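Side-chain contacts in PcaV transcriptional regulator (Streptomyces coelicolor, PDB 4G9Y), which probably acts as a DNA-binding transcription factor of the MarR family, with a winged helix-turn-helix fold, and binds 3,4-dihydroxybenzoate: residues N45-E50 / R56-R61; P39-L44 / R107-R112. All blocks are in the same frame, centred on the assembly; numbering follows the deposited sequence.

Contact 1: residues N45-E50 / R56-R61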
# COMPACT_ATOMS: atom_id res chain seq x y z
N ASN A 45 2.16 2.15 -21.22
CA ASN A 45 2.65 0.84 -21.60
C ASN A 45 1.60 -0.01 -22.32
O ASN A 45 1.90 -0.64 -23.35
CB ASN A 45 3.17 0.09 -20.37
CG ASN A 45 3.83 -1.22 -20.73
OD1 ASN A 45 3.31 -2.30 -20.43
ND2 ASN A 45 4.95 -1.14 -21.43
N ALA A 46 0.38 -0.02 -21.80
CA ALA A 46 -0.71 -0.74 -22.44
C ALA A 46 -0.98 -0.20 -23.85
O ALA A 46 -1.33 -0.96 -24.77
CB ALA A 46 -1.97 -0.65 -21.59
N LEU A 47 -0.83 1.10 -24.03
CA LEU A 47 -1.17 1.73 -25.32
C LEU A 47 -0.05 1.60 -26.37
O LEU A 47 -0.30 1.75 -27.56
CB LEU A 47 -1.55 3.19 -25.11
CG LEU A 47 -2.89 3.41 -24.40
CD1 LEU A 47 -3.09 4.90 -24.11
CD2 LEU A 47 -4.05 2.86 -25.24
N VAL A 48 1.18 1.36 -25.92
CA VAL A 48 2.25 0.99 -26.84
C VAL A 48 1.97 -0.39 -27.44
O VAL A 48 2.13 -0.62 -28.65
CB VAL A 48 3.62 0.95 -26.13
CG1 VAL A 48 4.67 0.37 -27.04
CG2 VAL A 48 4.03 2.35 -25.68
N ALA A 49 1.52 -1.31 -26.59
CA ALA A 49 1.20 -2.65 -27.05
C ALA A 49 -0.06 -2.69 -27.92
O ALA A 49 -0.14 -3.48 -28.86
CB ALA A 49 1.06 -3.61 -25.85
N GLU A 50 -1.04 -1.84 -27.61
CA GLU A 50 -2.30 -1.83 -28.36
C GLU A 50 -2.81 -0.43 -28.64
O GLU A 50 -3.73 0.05 -27.99
CB GLU A 50 -3.36 -2.65 -27.62
CG GLU A 50 -3.01 -4.13 -27.47
CD GLU A 50 -4.01 -4.91 -26.62
OE1 GLU A 50 -4.70 -5.79 -27.16
OE2 GLU A 50 -4.08 -4.64 -25.40
N ARG A 56 -12.17 2.03 -21.59
CA ARG A 56 -12.71 1.02 -20.70
C ARG A 56 -11.75 -0.18 -20.67
O ARG A 56 -11.40 -0.68 -19.60
CB ARG A 56 -14.10 0.62 -21.18
CG ARG A 56 -14.74 -0.59 -20.52
CD ARG A 56 -16.14 -0.80 -21.11
NE ARG A 56 -16.75 -2.06 -20.71
CZ ARG A 56 -16.73 -3.17 -21.45
NH1 ARG A 56 -16.13 -3.17 -22.63
NH2 ARG A 56 -17.32 -4.27 -21.01
N THR A 57 -11.30 -0.61 -21.84
CA THR A 57 -10.40 -1.75 -21.91
C THR A 57 -9.03 -1.43 -21.32
O THR A 57 -8.43 -2.26 -20.65
CB THR A 57 -10.25 -2.29 -23.34
OG1 THR A 57 -11.55 -2.55 -23.88
CG2 THR A 57 -9.42 -3.59 -23.35
N VAL A 58 -8.54 -0.21 -21.56
CA VAL A 58 -7.26 0.19 -20.99
C VAL A 58 -7.32 0.10 -19.46
O VAL A 58 -6.39 -0.41 -18.83
CB VAL A 58 -6.82 1.60 -21.44
CG1 VAL A 58 -5.62 2.06 -20.64
CG2 VAL A 58 -6.51 1.60 -22.92
N GLY A 59 -8.42 0.57 -18.88
CA GLY A 59 -8.61 0.47 -17.45
C GLY A 59 -8.56 -0.98 -17.00
O GLY A 59 -7.99 -1.32 -15.97
N GLU A 60 -9.17 -1.85 -17.80
CA GLU A 60 -9.13 -3.28 -17.51
C GLU A 60 -7.71 -3.85 -17.58
O GLU A 60 -7.34 -4.64 -16.73
CB GLU A 60 -10.06 -4.06 -18.44
CG GLU A 60 -11.53 -3.88 -18.12
CD GLU A 60 -12.44 -4.52 -19.15
OE1 GLU A 60 -11.94 -5.06 -20.16
OE2 GLU A 60 -13.67 -4.47 -18.94
N ARG A 61 -6.92 -3.45 -18.58
CA ARG A 61 -5.55 -3.97 -18.72
C ARG A 61 -4.71 -3.65 -17.51
O ARG A 61 -3.86 -4.44 -17.11
CB ARG A 61 -4.82 -3.34 -19.91
CG ARG A 61 -5.31 -3.76 -21.24
CD ARG A 61 -4.66 -5.07 -21.73
NE ARG A 61 -5.19 -5.30 -23.07
CZ ARG A 61 -6.37 -5.84 -23.31
NH1 ARG A 61 -7.12 -6.29 -22.31
NH2 ARG A 61 -6.78 -5.97 -24.56

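Contact 2: residues P39-L44 / R107-R112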
# COMPACT_ATOMS: atom_id res chain seq x y z
N PRO A 39 0.81 3.92 -12.11
CA PRO A 39 -0.40 3.66 -12.91
C PRO A 39 -0.41 4.43 -14.24
O PRO A 39 -0.87 3.91 -15.26
CB PRO A 39 -1.53 4.18 -12.01
CG PRO A 39 -0.96 4.08 -10.61
CD PRO A 39 0.47 4.50 -10.80
N GLN A 40 0.10 5.66 -14.24
CA GLN A 40 0.17 6.41 -15.48
C GLN A 40 1.08 5.71 -16.47
O GLN A 40 0.74 5.59 -17.66
CB GLN A 40 0.66 7.84 -15.22
CG GLN A 40 -0.36 8.68 -14.47
CD GLN A 40 0.22 9.97 -13.92
OE1 GLN A 40 1.37 10.31 -14.18
NE2 GLN A 40 -0.59 10.71 -13.16
N TYR A 41 2.22 5.23 -16.00
CA TYR A 41 3.13 4.51 -16.88
C TYR A 41 2.48 3.23 -17.42
O TYR A 41 2.67 2.87 -18.59
CB TYR A 41 4.46 4.18 -16.19
CG TYR A 41 5.34 3.34 -17.07
CD1 TYR A 41 6.16 3.93 -18.02
CD2 TYR A 41 5.30 1.96 -16.98
CE1 TYR A 41 6.95 3.13 -18.86
CE2 TYR A 41 6.07 1.17 -17.82
CZ TYR A 41 6.89 1.76 -18.75
OH TYR A 41 7.65 0.94 -19.56
N ALA A 42 1.74 2.52 -16.57
CA ALA A 42 1.06 1.30 -17.01
C ALA A 42 0.10 1.58 -18.17
O ALA A 42 -0.04 0.76 -19.10
CB ALA A 42 0.32 0.62 -15.83
N VAL A 43 -0.55 2.74 -18.13
CA VAL A 43 -1.44 3.14 -19.23
C VAL A 43 -0.65 3.40 -20.52
O VAL A 43 -1.03 2.93 -21.59
CB VAL A 43 -2.31 4.36 -18.83
CG1 VAL A 43 -3.07 4.90 -20.02
CG2 VAL A 43 -3.26 3.96 -17.72
N LEU A 44 0.44 4.16 -20.43
CA LEU A 44 1.29 4.37 -21.60
C LEU A 44 1.75 3.01 -22.14
O LEU A 44 1.75 2.76 -23.34
CB LEU A 44 2.51 5.21 -21.26
CG LEU A 44 2.29 6.61 -20.69
CD1 LEU A 44 3.63 7.16 -20.18
CD2 LEU A 44 1.69 7.52 -21.76
N ARG A 107 9.36 5.17 -23.55
CA ARG A 107 10.67 4.59 -23.78
C ARG A 107 11.71 4.99 -22.72
O ARG A 107 12.43 4.14 -22.20
CB ARG A 107 11.20 4.94 -25.17
CG ARG A 107 12.40 4.09 -25.61
CD ARG A 107 13.09 4.66 -26.84
NE ARG A 107 12.16 5.36 -27.73
CZ ARG A 107 12.14 6.68 -27.92
NH1 ARG A 107 11.25 7.22 -28.74
NH2 ARG A 107 13.02 7.46 -27.28
N ARG A 108 11.80 6.29 -22.42
CA ARG A 108 12.77 6.76 -21.43
C ARG A 108 12.47 6.19 -20.05
O ARG A 108 13.39 5.76 -19.34
CB ARG A 108 12.82 8.29 -21.37
CG ARG A 108 13.19 8.96 -22.71
CD ARG A 108 13.61 10.42 -22.53
NE ARG A 108 12.64 11.20 -21.78
CZ ARG A 108 11.83 12.12 -22.31
NH1 ARG A 108 11.88 12.37 -23.61
NH2 ARG A 108 10.98 12.79 -21.54
N LEU A 109 11.20 6.18 -19.66
CA LEU A 109 10.83 5.67 -18.34
C LEU A 109 11.10 4.17 -18.23
O LEU A 109 11.55 3.71 -17.19
CB LEU A 109 9.37 5.99 -18.01
CG LEU A 109 9.11 7.49 -17.82
CD1 LEU A 109 7.67 7.75 -17.49
CD2 LEU A 109 10.02 8.10 -16.76
N GLY A 110 10.83 3.43 -19.30
CA GLY A 110 11.09 2.00 -19.33
C GLY A 110 12.53 1.65 -18.95
O GLY A 110 12.79 0.73 -18.16
N VAL A 111 13.47 2.38 -19.53
CA VAL A 111 14.88 2.20 -19.22
C VAL A 111 15.12 2.48 -17.73
O VAL A 111 15.84 1.74 -17.06
CB VAL A 111 15.76 3.10 -20.09
CG1 VAL A 111 17.18 3.15 -19.55
CG2 VAL A 111 15.75 2.60 -21.55
N ARG A 112 14.51 3.53 -17.20
CA ARG A 112 14.70 3.89 -15.80
C ARG A 112 14.05 2.86 -14.87
O ARG A 112 14.59 2.55 -13.80
CB ARG A 112 14.15 5.30 -15.53
CG ARG A 112 14.89 6.36 -16.36
CD ARG A 112 14.36 7.77 -16.14
NE ARG A 112 14.60 8.26 -14.79
CZ ARG A 112 15.72 8.87 -14.39
NH1 ARG A 112 16.71 9.05 -15.25
NH2 ARG A 112 15.84 9.28 -13.14

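Contact 1: residues N45-E50 / R56-R61
Glu-50 OE2 is gripped by two nitrogens of Arg-61. The short bond comes from Arg-61 NE to Glu-50 OE2, 2.7 Å long and nearly straight at 163°. This salt bridge ties Glu-50, just past the end of helix 38-49, to helix 55-62 in the winged helix-turn-helix domain of a MarR family protein. OE2 uses its syn lone pair, and it lies in the guanidinium plane. Arg-61 NH2 adds two weak bonds, to Glu-50 OE2 at 3.1 Å and to Glu-50 OE1 at 3.3 Å. OE2 approaches the guanidinium at its edge, and the two planes are nearly coplanar, 25° apart. The Arg-61 chain bends at chi2 (-85°), which turns its NE side to the carboxylate, while Thr-57 CG2, from the same helix, lies over one guanidinium face, offset toward its rim. An alanine at Glu-50 would remove the carboxylate and would probably leave Arg-61 without its charge partner here, with its guanidinium freer to turn.

Apart from the ion pair the contact is apolar. Ala-46 points its CB at the base of Arg-61, with 4.3 Å between Ala-46 CB and Arg-61 CB. Leu-47 and Val-58 lie roughly perpendicular to each other, and both also touch Leu-53 and Leu-96. Val-58 holds CG2 beside its own backbone N. It is this CG2 that meets Leu-47 CD2, at 3.6 Å.

Contact 2: residues P39-L44 / R107-R112
Tyr-41 packs its ring, through CD1 and CE1, against Leu-109 CB and reaches on to the backbone of Gly-110. Its CG is anti to the backbone N (chi1 175°), which carries the ring out from helix 38-49 toward helix 100-121. Leu-109 CB sits obliquely to the ring, 3.8 Å from Tyr-41 CD1 and also 3.8 Å from Tyr-41 CE1. Leu-109 CD1 is a little farther, 4.1 Å from Tyr-41 CD1. The two side chains run antiparallel alongside each other.

The far end of the tyrosine meets helix 100-121 at Gly-110. Tyr-41 OH lies 3.6 Å from Gly-110 CA. A CB at position 110 would fall close to this hydroxyl, so the absence of a side chain lets the phenol end come up to the backbone. The Tyr-41 ring also meets that of His-106, with the planes about 10° apart. Leu-109 is buried, and it packs on Val-32, Ser-33 and Thr-36 of the loop leading into helix 38-49 as well. The contact joins helix 38-49 of the winged helix-turn-helix region to the long helix that follows the wing, as in the MarR fold.

How the contacts relate
Helix 38-49 is common to both contacts, and their centres are 13 Å apart. Contact 2 joins the earlier part of this helix to helix 100-121, while contact 1 joins its end to helix 55-62. In sequence, the residues of contact 1 fall between the two segments of contact 2. The two meet directly where Val-58 CG1 packs on Val-43 CG1 at 3.9 Å. Contact 2 is nearer the 3,4-dihydroxybenzoate site known for this protein, though no ligand is bound to this chain. The side chain of Tyr-41 is about 6 Å from that of Ser-38 and about 10 Å from that of His-24, both ligand-binding residues. Contact 1 lies away from that site.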